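Local structure of periplasmic sugar-binding protein (Chloroflexus aurantiacus, 4RXU) at residues P156-A161 / G244-L249; K192-A197 / A212-Q217. The protein binds beta-D-glucopyranose in the cleft between its two lobes and probably delivers sugars to an ABC-type transporter. All coordinates share one frame; numbering follows the deposited sequence.

Interaction 1. Residues P156-A161 / G244-L249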
ATOM      1  N   PRO A 156     -24.824   2.877  -2.469  1.00 12.19           N
ATOM      2  CA  PRO A 156     -23.833   2.900  -3.535  1.00 10.38           C
ATOM      3  C   PRO A 156     -22.408   2.656  -3.041  1.00  9.13           C
ATOM      4  O   PRO A 156     -21.980   3.278  -2.066  1.00 11.08           O
ATOM      5  CB  PRO A 156     -23.950   4.320  -4.101  1.00 12.96           C
ATOM      6  CG  PRO A 156     -25.365   4.709  -3.807  1.00 12.65           C
ATOM      7  CD  PRO A 156     -25.614   4.124  -2.434  1.00 12.59           C
ATOM      8  N   LEU A 157     -21.689   1.836  -3.797  1.00  9.94           N
ATOM      9  CA  LEU A 157     -20.325   1.451  -3.497  1.00  8.16           C
ATOM     10  C   LEU A 157     -19.470   1.706  -4.727  1.00  8.42           C
ATOM     11  O   LEU A 157     -19.770   1.209  -5.829  1.00  8.95           O
ATOM     12  CB  LEU A 157     -20.262  -0.028  -3.084  1.00  9.81           C
ATOM     13  CG  LEU A 157     -18.858  -0.579  -2.768  1.00  9.21           C
ATOM     14  CD1 LEU A 157     -18.245   0.122  -1.576  1.00  9.92           C
ATOM     15  CD2 LEU A 157     -18.951  -2.071  -2.512  1.00  9.95           C
ATOM     16  N   TYR A 158     -18.437   2.510  -4.541  1.00  8.48           N
ATOM     17  CA  TYR A 158     -17.483   2.824  -5.581  1.00  8.07           C
ATOM     18  C   TYR A 158     -16.144   2.191  -5.195  1.00  8.70           C
ATOM     19  O   TYR A 158     -15.613   2.454  -4.104  1.00 10.37           O
ATOM     20  CB  TYR A 158     -17.358   4.337  -5.723  1.00  9.44           C
ATOM     21  CG  TYR A 158     -18.619   4.975  -6.299  1.00  9.49           C
ATOM     22  CD1 TYR A 158     -19.743   5.219  -5.507  1.00 10.01           C
ATOM     23  CD2 TYR A 158     -18.684   5.317  -7.639  1.00  9.38           C
ATOM     24  CE1 TYR A 158     -20.896   5.802  -6.038  1.00 12.78           C
ATOM     25  CE2 TYR A 158     -19.832   5.885  -8.184  1.00 10.10           C
ATOM     26  CZ  TYR A 158     -20.942   6.125  -7.385  1.00 11.05           C
ATOM     27  OH  TYR A 158     -22.085   6.695  -7.948  1.00 13.64           O
ATOM     28  N   LEU A 159     -15.621   1.343  -6.075  1.00  8.75           N
ATOM     29  CA  LEU A 159     -14.378   0.595  -5.806  1.00  8.16           C
ATOM     30  C   LEU A 159     -13.215   1.228  -6.528  1.00  7.68           C
ATOM     31  O   LEU A 159     -13.359   1.646  -7.687  1.00  9.58           O
ATOM     32  CB  LEU A 159     -14.516  -0.855  -6.301  1.00  7.86           C
ATOM     33  CG  LEU A 159     -15.665  -1.686  -5.706  1.00  9.92           C
ATOM     34  CD1 LEU A 159     -15.812  -3.006  -6.443  1.00 11.24           C
ATOM     35  CD2 LEU A 159     -15.524  -1.903  -4.199  1.00 13.12           C
ATOM     36  N   TYR A 160     -12.056   1.281  -5.864  1.00  7.08           N
ATOM     37  CA  TYR A 160     -10.821   1.775  -6.486  1.00  7.78           C
ATOM     38  C   TYR A 160      -9.668   0.904  -6.034  1.00  7.17           C
ATOM     39  O   TYR A 160      -9.730   0.229  -5.004  1.00  8.65           O
ATOM     40  CB  TYR A 160     -10.561   3.257  -6.152  1.00  9.48           C
ATOM     41  CG  TYR A 160     -11.692   4.124  -6.681  1.00  8.68           C
ATOM     42  CD1 TYR A 160     -11.734   4.489  -8.031  1.00 10.43           C
ATOM     43  CD2 TYR A 160     -12.757   4.506  -5.860  1.00 10.07           C
ATOM     44  CE1 TYR A 160     -12.772   5.268  -8.544  1.00  9.26           C
ATOM     45  CE2 TYR A 160     -13.816   5.255  -6.371  1.00  8.66           C
ATOM     46  CZ  TYR A 160     -13.816   5.637  -7.712  1.00  9.20           C
ATOM     47  OH  TYR A 160     -14.860   6.395  -8.210  1.00 11.16           O
ATOM     48  N   ALA A 161      -8.639   0.881  -6.865  1.00  8.75           N
ATOM     49  CA  ALA A 161      -7.494   0.006  -6.631  1.00  9.49           C
ATOM     50  C   ALA A 161      -6.160   0.644  -6.986  1.00  7.75           C
ATOM     51  O   ALA A 161      -6.089   1.678  -7.674  1.00  9.02           O
ATOM     52  CB  ALA A 161      -7.657  -1.315  -7.415  1.00  9.51           C
ATOM     53  N   GLY A 244     -26.240  10.175  -3.496  1.00 22.08           N
ATOM     54  CA  GLY A 244     -26.715  10.363  -2.147  1.00 20.63           C
ATOM     55  C   GLY A 244     -25.627  10.032  -1.143  1.00 18.44           C
ATOM     56  O   GLY A 244     -24.575  10.646  -1.109  1.00 16.84           O
ATOM     57  N   LYS A 245     -25.902   9.054  -0.310  1.00 15.74           N
ATOM     58  CA  LYS A 245     -24.944   8.639   0.705  1.00 17.20           C
ATOM     59  C   LYS A 245     -24.149   7.455   0.205  1.00 14.79           C
ATOM     60  O   LYS A 245     -24.696   6.356   0.058  1.00 15.71           O
ATOM     61  CB  LYS A 245     -25.687   8.243   1.956  1.00 17.37           C
ATOM     62  CG  LYS A 245     -24.788   7.913   3.119  1.00 21.40           C
ATOM     63  CD  LYS A 245     -25.551   8.192   4.379  1.00 35.07           C
ATOM     64  CE  LYS A 245     -25.538   6.971   5.236  1.00 31.30           C
ATOM     65  NZ  LYS A 245     -26.533   7.174   6.316  1.00 43.88           N
ATOM     66  N   VAL A 246     -22.848   7.649   0.001  1.00 14.34           N
ATOM     67  CA  VAL A 246     -22.069   6.714  -0.785  1.00 12.11           C
ATOM     68  C   VAL A 246     -20.845   6.252  -0.032  1.00 12.83           C
ATOM     69  O   VAL A 246     -20.397   6.883   0.909  1.00 12.92           O
ATOM     70  CB  VAL A 246     -21.671   7.295  -2.160  1.00 14.22           C
ATOM     71  CG1 VAL A 246     -22.887   7.858  -2.886  1.00 13.65           C
ATOM     72  CG2 VAL A 246     -20.582   8.352  -2.035  1.00 12.80           C
ATOM     73  N   TYR A 247     -20.323   5.123  -0.492  1.00  8.69           N
ATOM     74  CA  TYR A 247     -19.247   4.382   0.161  1.00  9.91           C
ATOM     75  C   TYR A 247     -18.135   4.182  -0.866  1.00 10.14           C
ATOM     76  O   TYR A 247     -18.392   3.698  -1.970  1.00 10.34           O
ATOM     77  CB  TYR A 247     -19.824   3.060   0.692  1.00 11.04           C
ATOM     78  CG  TYR A 247     -20.801   3.371   1.764  1.00 10.79           C
ATOM     79  CD1 TYR A 247     -22.130   3.697   1.458  1.00 11.48           C
ATOM     80  CD2 TYR A 247     -20.403   3.421   3.086  1.00 10.52           C
ATOM     81  CE1 TYR A 247     -23.020   4.059   2.454  1.00 10.49           C
ATOM     82  CE2 TYR A 247     -21.299   3.771   4.094  1.00 12.42           C
ATOM     83  CZ  TYR A 247     -22.601   4.084   3.764  1.00 11.62           C
ATOM     84  OH  TYR A 247     -23.483   4.438   4.752  1.00 12.14           O
ATOM     85  N   ILE A 248     -16.916   4.583  -0.509  1.00  9.53           N
ATOM     86  CA  ILE A 248     -15.807   4.639  -1.443  1.00  7.44           C
ATOM     87  C   ILE A 248     -14.606   3.878  -0.878  1.00  6.55           C
ATOM     88  O   ILE A 248     -14.064   4.222   0.173  1.00  9.14           O
ATOM     89  CB  ILE A 248     -15.359   6.076  -1.714  1.00  9.20           C
ATOM     90  CG1 ILE A 248     -16.531   6.941  -2.207  1.00  9.87           C
ATOM     91  CG2 ILE A 248     -14.177   6.097  -2.697  1.00 12.05           C
ATOM     92  CD1 ILE A 248     -16.286   8.430  -2.132  1.00 11.66           C
ATOM     93  N   LEU A 249     -14.227   2.814  -1.585  1.00  9.44           N
ATOM     94  CA  LEU A 249     -13.020   2.032  -1.262  1.00  8.36           C
ATOM     95  C   LEU A 249     -11.861   2.687  -1.997  1.00  8.35           C
ATOM     96  O   LEU A 249     -11.596   2.351  -3.145  1.00  9.64           O
ATOM     97  CB  LEU A 249     -13.163   0.573  -1.697  1.00 10.09           C
ATOM     98  CG  LEU A 249     -11.926  -0.271  -1.325  1.00  9.71           C
ATOM     99  CD1 LEU A 249     -11.867  -0.563   0.171  1.00 12.38           C
ATOM    100  CD2 LEU A 249     -11.940  -1.551  -2.128  1.00 10.21           C
TER

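Interaction 2. Residues K192-A197 / A212-Q217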
ATOM      1  N   LYS A 192     -21.185   0.636  -8.232  1.00 10.48           N
ATOM      2  CA  LYS A 192     -21.550   1.632  -9.244  1.00  9.45           C
ATOM      3  C   LYS A 192     -20.513   1.922 -10.312  1.00 11.04           C
ATOM      4  O   LYS A 192     -20.836   2.627 -11.271  1.00 14.86           O
ATOM      5  CB  LYS A 192     -21.895   2.968  -8.589  1.00 10.58           C
ATOM      6  CG  LYS A 192     -22.978   2.835  -7.543  1.00 10.44           C
ATOM      7  CD  LYS A 192     -24.283   2.417  -8.183  1.00 12.78           C
ATOM      8  CE  LYS A 192     -25.367   2.276  -7.130  1.00 15.96           C
ATOM      9  NZ  LYS A 192     -26.669   2.129  -7.819  1.00 17.60           N
ATOM     10  N   ASN A 193     -19.293   1.393 -10.176  1.00 10.66           N
ATOM     11  CA  ASN A 193     -18.232   1.722 -11.130  1.00  9.78           C
ATOM     12  C   ASN A 193     -17.381   0.568 -11.657  1.00 11.37           C
ATOM     13  O   ASN A 193     -16.235   0.757 -12.031  1.00 13.97           O
ATOM     14  CB  ASN A 193     -17.320   2.785 -10.551  1.00 10.02           C
ATOM     15  CG  ASN A 193     -16.484   2.268  -9.414  1.00 13.65           C
ATOM     16  OD1 ASN A 193     -16.888   1.350  -8.707  1.00 10.19           O
ATOM     17  ND2 ASN A 193     -15.315   2.875  -9.222  1.00 10.72           N
ATOM     18  N   SER A 194     -17.934  -0.634 -11.690  1.00  9.49           N
ATOM     19  CA  SER A 194     -17.177  -1.748 -12.247  1.00 10.32           C
ATOM     20  C   SER A 194     -18.090  -2.874 -12.667  1.00 10.27           C
ATOM     21  O   SER A 194     -18.542  -3.676 -11.849  1.00 10.98           O
ATOM     22  CB  SER A 194     -16.120  -2.297 -11.258  1.00  9.64           C
ATOM     23  OG  SER A 194     -15.521  -3.477 -11.765  1.00  9.38           O
ATOM     24  N   SER A 195     -18.330  -2.968 -13.963  1.00 10.56           N
ATOM     25  CA  SER A 195     -19.112  -4.062 -14.499  1.00 10.22           C
ATOM     26  C   SER A 195     -18.459  -5.420 -14.255  1.00 10.00           C
ATOM     27  O   SER A 195     -19.136  -6.437 -14.068  1.00 10.94           O
ATOM     28  CB  SER A 195     -19.357  -3.870 -16.007  1.00 12.64           C
ATOM     29  OG  SER A 195     -18.156  -3.879 -16.764  1.00 18.13           O
ATOM     30  N   GLU A 196     -17.134  -5.434 -14.225  1.00 10.19           N
ATOM     31  CA  GLU A 196     -16.439  -6.691 -13.993  1.00 12.15           C
ATOM     32  C   GLU A 196     -16.696  -7.164 -12.567  1.00 10.57           C
ATOM     33  O   GLU A 196     -16.912  -8.365 -12.346  1.00  9.79           O
ATOM     34  CB  GLU A 196     -14.938  -6.557 -14.246  1.00 12.22           C
ATOM     35  CG  GLU A 196     -14.546  -6.239 -15.696  1.00 14.79           C
ATOM     36  CD  GLU A 196     -14.549  -7.429 -16.653  1.00 18.84           C
ATOM     37  OE1 GLU A 196     -14.765  -8.558 -16.212  1.00 18.02           O
ATOM     38  OE2 GLU A 196     -14.275  -7.241 -17.854  1.00 35.67           O
ATOM     39  N   ALA A 197     -16.652  -6.235 -11.607  1.00  8.30           N
ATOM     40  CA  ALA A 197     -16.926  -6.584 -10.214  1.00  7.47           C
ATOM     41  C   ALA A 197     -18.364  -7.050 -10.050  1.00  6.33           C
ATOM     42  O   ALA A 197     -18.620  -8.028  -9.350  1.00  9.19           O
ATOM     43  CB  ALA A 197     -16.640  -5.424  -9.300  1.00  9.25           C
ATOM     44  N   ALA A 212      -7.708  -9.013 -11.552  1.00  8.37           N
ATOM     45  CA  ALA A 212      -7.025  -8.114 -12.467  1.00  8.43           C
ATOM     46  C   ALA A 212      -8.000  -7.413 -13.410  1.00  8.54           C
ATOM     47  O   ALA A 212      -7.749  -6.317 -13.829  1.00 10.01           O
ATOM     48  CB  ALA A 212      -5.961  -8.856 -13.247  1.00  9.59           C
ATOM     49  N   LYS A 213      -9.097  -8.073 -13.771  1.00  8.62           N
ATOM     50  CA  LYS A 213     -10.147  -7.441 -14.612  1.00 10.04           C
ATOM     51  C   LYS A 213     -10.852  -6.316 -13.856  1.00 11.28           C
ATOM     52  O   LYS A 213     -11.156  -5.278 -14.418  1.00 10.76           O
ATOM     53  CB  LYS A 213     -11.197  -8.446 -15.100  1.00 11.25           C
ATOM     54  CG  LYS A 213     -10.626  -9.514 -16.018  1.00 12.54           C
ATOM     55  CD  LYS A 213     -11.704 -10.285 -16.731  1.00 21.94           C
ATOM     56  CE  LYS A 213     -12.317 -11.316 -15.837  1.00 29.02           C
ATOM     57  NZ  LYS A 213     -13.415 -11.988 -16.587  1.00 36.36           N
ATOM     58  N   ILE A 214     -11.105  -6.541 -12.569  1.00  9.17           N
ATOM     59  CA  ILE A 214     -11.714  -5.503 -11.755  1.00  9.18           C
ATOM     60  C   ILE A 214     -10.744  -4.351 -11.591  1.00  8.82           C
ATOM     61  O   ILE A 214     -11.100  -3.187 -11.831  1.00  9.23           O
ATOM     62  CB  ILE A 214     -12.178  -6.018 -10.367  1.00  9.09           C
ATOM     63  CG1 ILE A 214     -13.226  -7.129 -10.529  1.00 10.62           C
ATOM     64  CG2 ILE A 214     -12.748  -4.868  -9.545  1.00  8.96           C
ATOM     65  CD1 ILE A 214     -13.495  -7.843  -9.218  1.00  9.74           C
ATOM     66  N   ILE A 215      -9.515  -4.679 -11.199  1.00  9.94           N
ATOM     67  CA  ILE A 215      -8.511  -3.647 -10.973  1.00  9.63           C
ATOM     68  C   ILE A 215      -8.319  -2.829 -12.241  1.00 10.50           C
ATOM     69  O   ILE A 215      -8.193  -1.627 -12.183  1.00 10.85           O
ATOM     70  CB  ILE A 215      -7.187  -4.241 -10.423  1.00 10.37           C
ATOM     71  CG1 ILE A 215      -7.447  -4.779  -9.020  1.00 11.12           C
ATOM     72  CG2 ILE A 215      -6.015  -3.242 -10.506  1.00 10.33           C
ATOM     73  CD1 ILE A 215      -6.347  -5.666  -8.496  1.00 12.63           C
ATOM     74  N   GLY A 216      -8.350  -3.473 -13.398  1.00 10.32           N
ATOM     75  CA  GLY A 216      -8.190  -2.717 -14.658  1.00 10.27           C
ATOM     76  C   GLY A 216      -9.225  -1.627 -14.841  1.00  9.76           C
ATOM     77  O   GLY A 216      -8.960  -0.575 -15.397  1.00 12.64           O
ATOM     78  N   GLN A 217     -10.448  -1.920 -14.406  1.00  7.58           N
ATOM     79  CA  GLN A 217     -11.549  -0.956 -14.523  1.00  8.35           C
ATOM     80  C   GLN A 217     -11.503   0.157 -13.480  1.00  8.65           C
ATOM     81  O   GLN A 217     -12.041   1.248 -13.717  1.00 10.76           O
ATOM     82  CB  GLN A 217     -12.886  -1.661 -14.390  1.00 11.48           C
ATOM     83  CG  GLN A 217     -13.238  -2.489 -15.589  1.00 11.71           C
ATOM     84  CD  GLN A 217     -14.691  -2.897 -15.543  1.00 13.38           C
ATOM     85  OE1 GLN A 217     -15.203  -3.263 -14.492  1.00 11.43           O
ATOM     86  NE2 GLN A 217     -15.350  -2.863 -16.680  1.00 17.74           N
TER
HETATM   87  O   HOH W   1     -14.532   2.558 -13.164  1.00 13.93           O

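Interaction 1. Residues P156-A161 / G244-L249
Lys245 meets Pro156 through its backbone alone, its carbonyl O lying 3.5 Å from Pro156 CD. Val246 lies across from Pro156, one residue before the first parallel bridge of strands 246-249 and 156-159; CG1 of the valine, anti to its own carbonyl carbon (chi1 -51°), packs 3.9 Å from CB of Pro156, the two side chains crossing at about a right angle. Tyr247 grips both ways. Its N donates to Pro156 O, an oxygen that also sits at the edge of the tyrosine ring, near its plane, and Tyr247 O accepts a nearly straight bond from Tyr158 N (2.8 Å, 170° at the hydrogen). The same O receives the CA-H of Leu157, while Leu157 CD1 rests 4.0 Å from Tyr247 CB. Ile248 lies with Tyr158 on the other face, and its CG2 touches the edge of the Tyr160 ring, 3.8 Å from CE2. Leu249 closes the pairing: its N donates to Tyr158 O at 2.9 Å, and its O takes a weak bond from Tyr160 N. On the face shared with Leu157 and Leu159, CD2 of Leu249 reaches CD2 of Leu159. These are the two central strands of the four-stranded parallel sheet in one lobe of a periplasmic-binding-protein fold. Helix 167-185 covers Leu157, Leu159 and Leu249, helix 253-264 covers Val246, Ile248 and Tyr160, and strands 189-191 and 269-274 flank the pair.

Interaction 2. Residues K192-A197 / A212-Q217
Gln217 reaches from helix 208-218 to the N-terminal end of helix 195-199, where Ser194 is the N-cap: Ser194 OG accepts from Ala197 N at 3.0 Å. Polar bonds dominate. The amide oxygen OE1 of Gln217 takes two donors, Ser194 OG at 2.8 Å in the carbonyl plane and Glu196 N, which comes in tilted 31° from that plane. Ser194 turns OG away from its own N (chi1 173°), where the one hydroxyl accepts from Ala197 N and donates to the glutamine. The other end of the amide, NE2, gives Ser195 OG an almost straight bond lying in the amide plane, so three bonds fix the rotation of the group. A leucine in place of Gln217 would probably leave Glu196 N and the hydroxyls of Ser194 and Ser195 without these partners and weaken the tie between the two helices.

Charge contributes less. Glu196, bent at chi2 (-79°), crosses both Gln217 and Lys213 at about a right angle; its OE1 is 3.7 Å from Lys213 NZ, a long salt bridge, and just as close to the lysine's aliphatic carbons. Its CG also packs against the Gln217 amide. The apolar share belongs to Ile214, whose CG2 touches Ala197 CB at 3.9 Å; both residues also meet helix 167-185, Ala197 on Trp177 and Ile214 on Phe173. Just before the cap in sequence, at Asn193, one water joins the backbones by donating to Asn193 O at 2.7 Å and to Gln217 O at 2.9 Å.

How the interactions relate
Interaction 2 is nested within the chain between the two strands of interaction 1, and their centres lie 13 Å apart in the same lobe. Lys192 and Asn193 join them as the chain leaves strand 189-191, the edge neighbour of strand 155-159: Lys192 N is 2.8 Å from Leu157 O, and Asn193 ND2 is 2.8 Å from Leu159 O, both probable hydrogen bonds. Asn193 ND2 also packs 3.5 Å from Tyr160 CZ, and it shares Asn234 OD1 with the Tyr160 hydroxyl. Neither contact includes a residue of the glucose pocket. In interaction 1 the Tyr160 side chain is about 12 Å from the bound sugar.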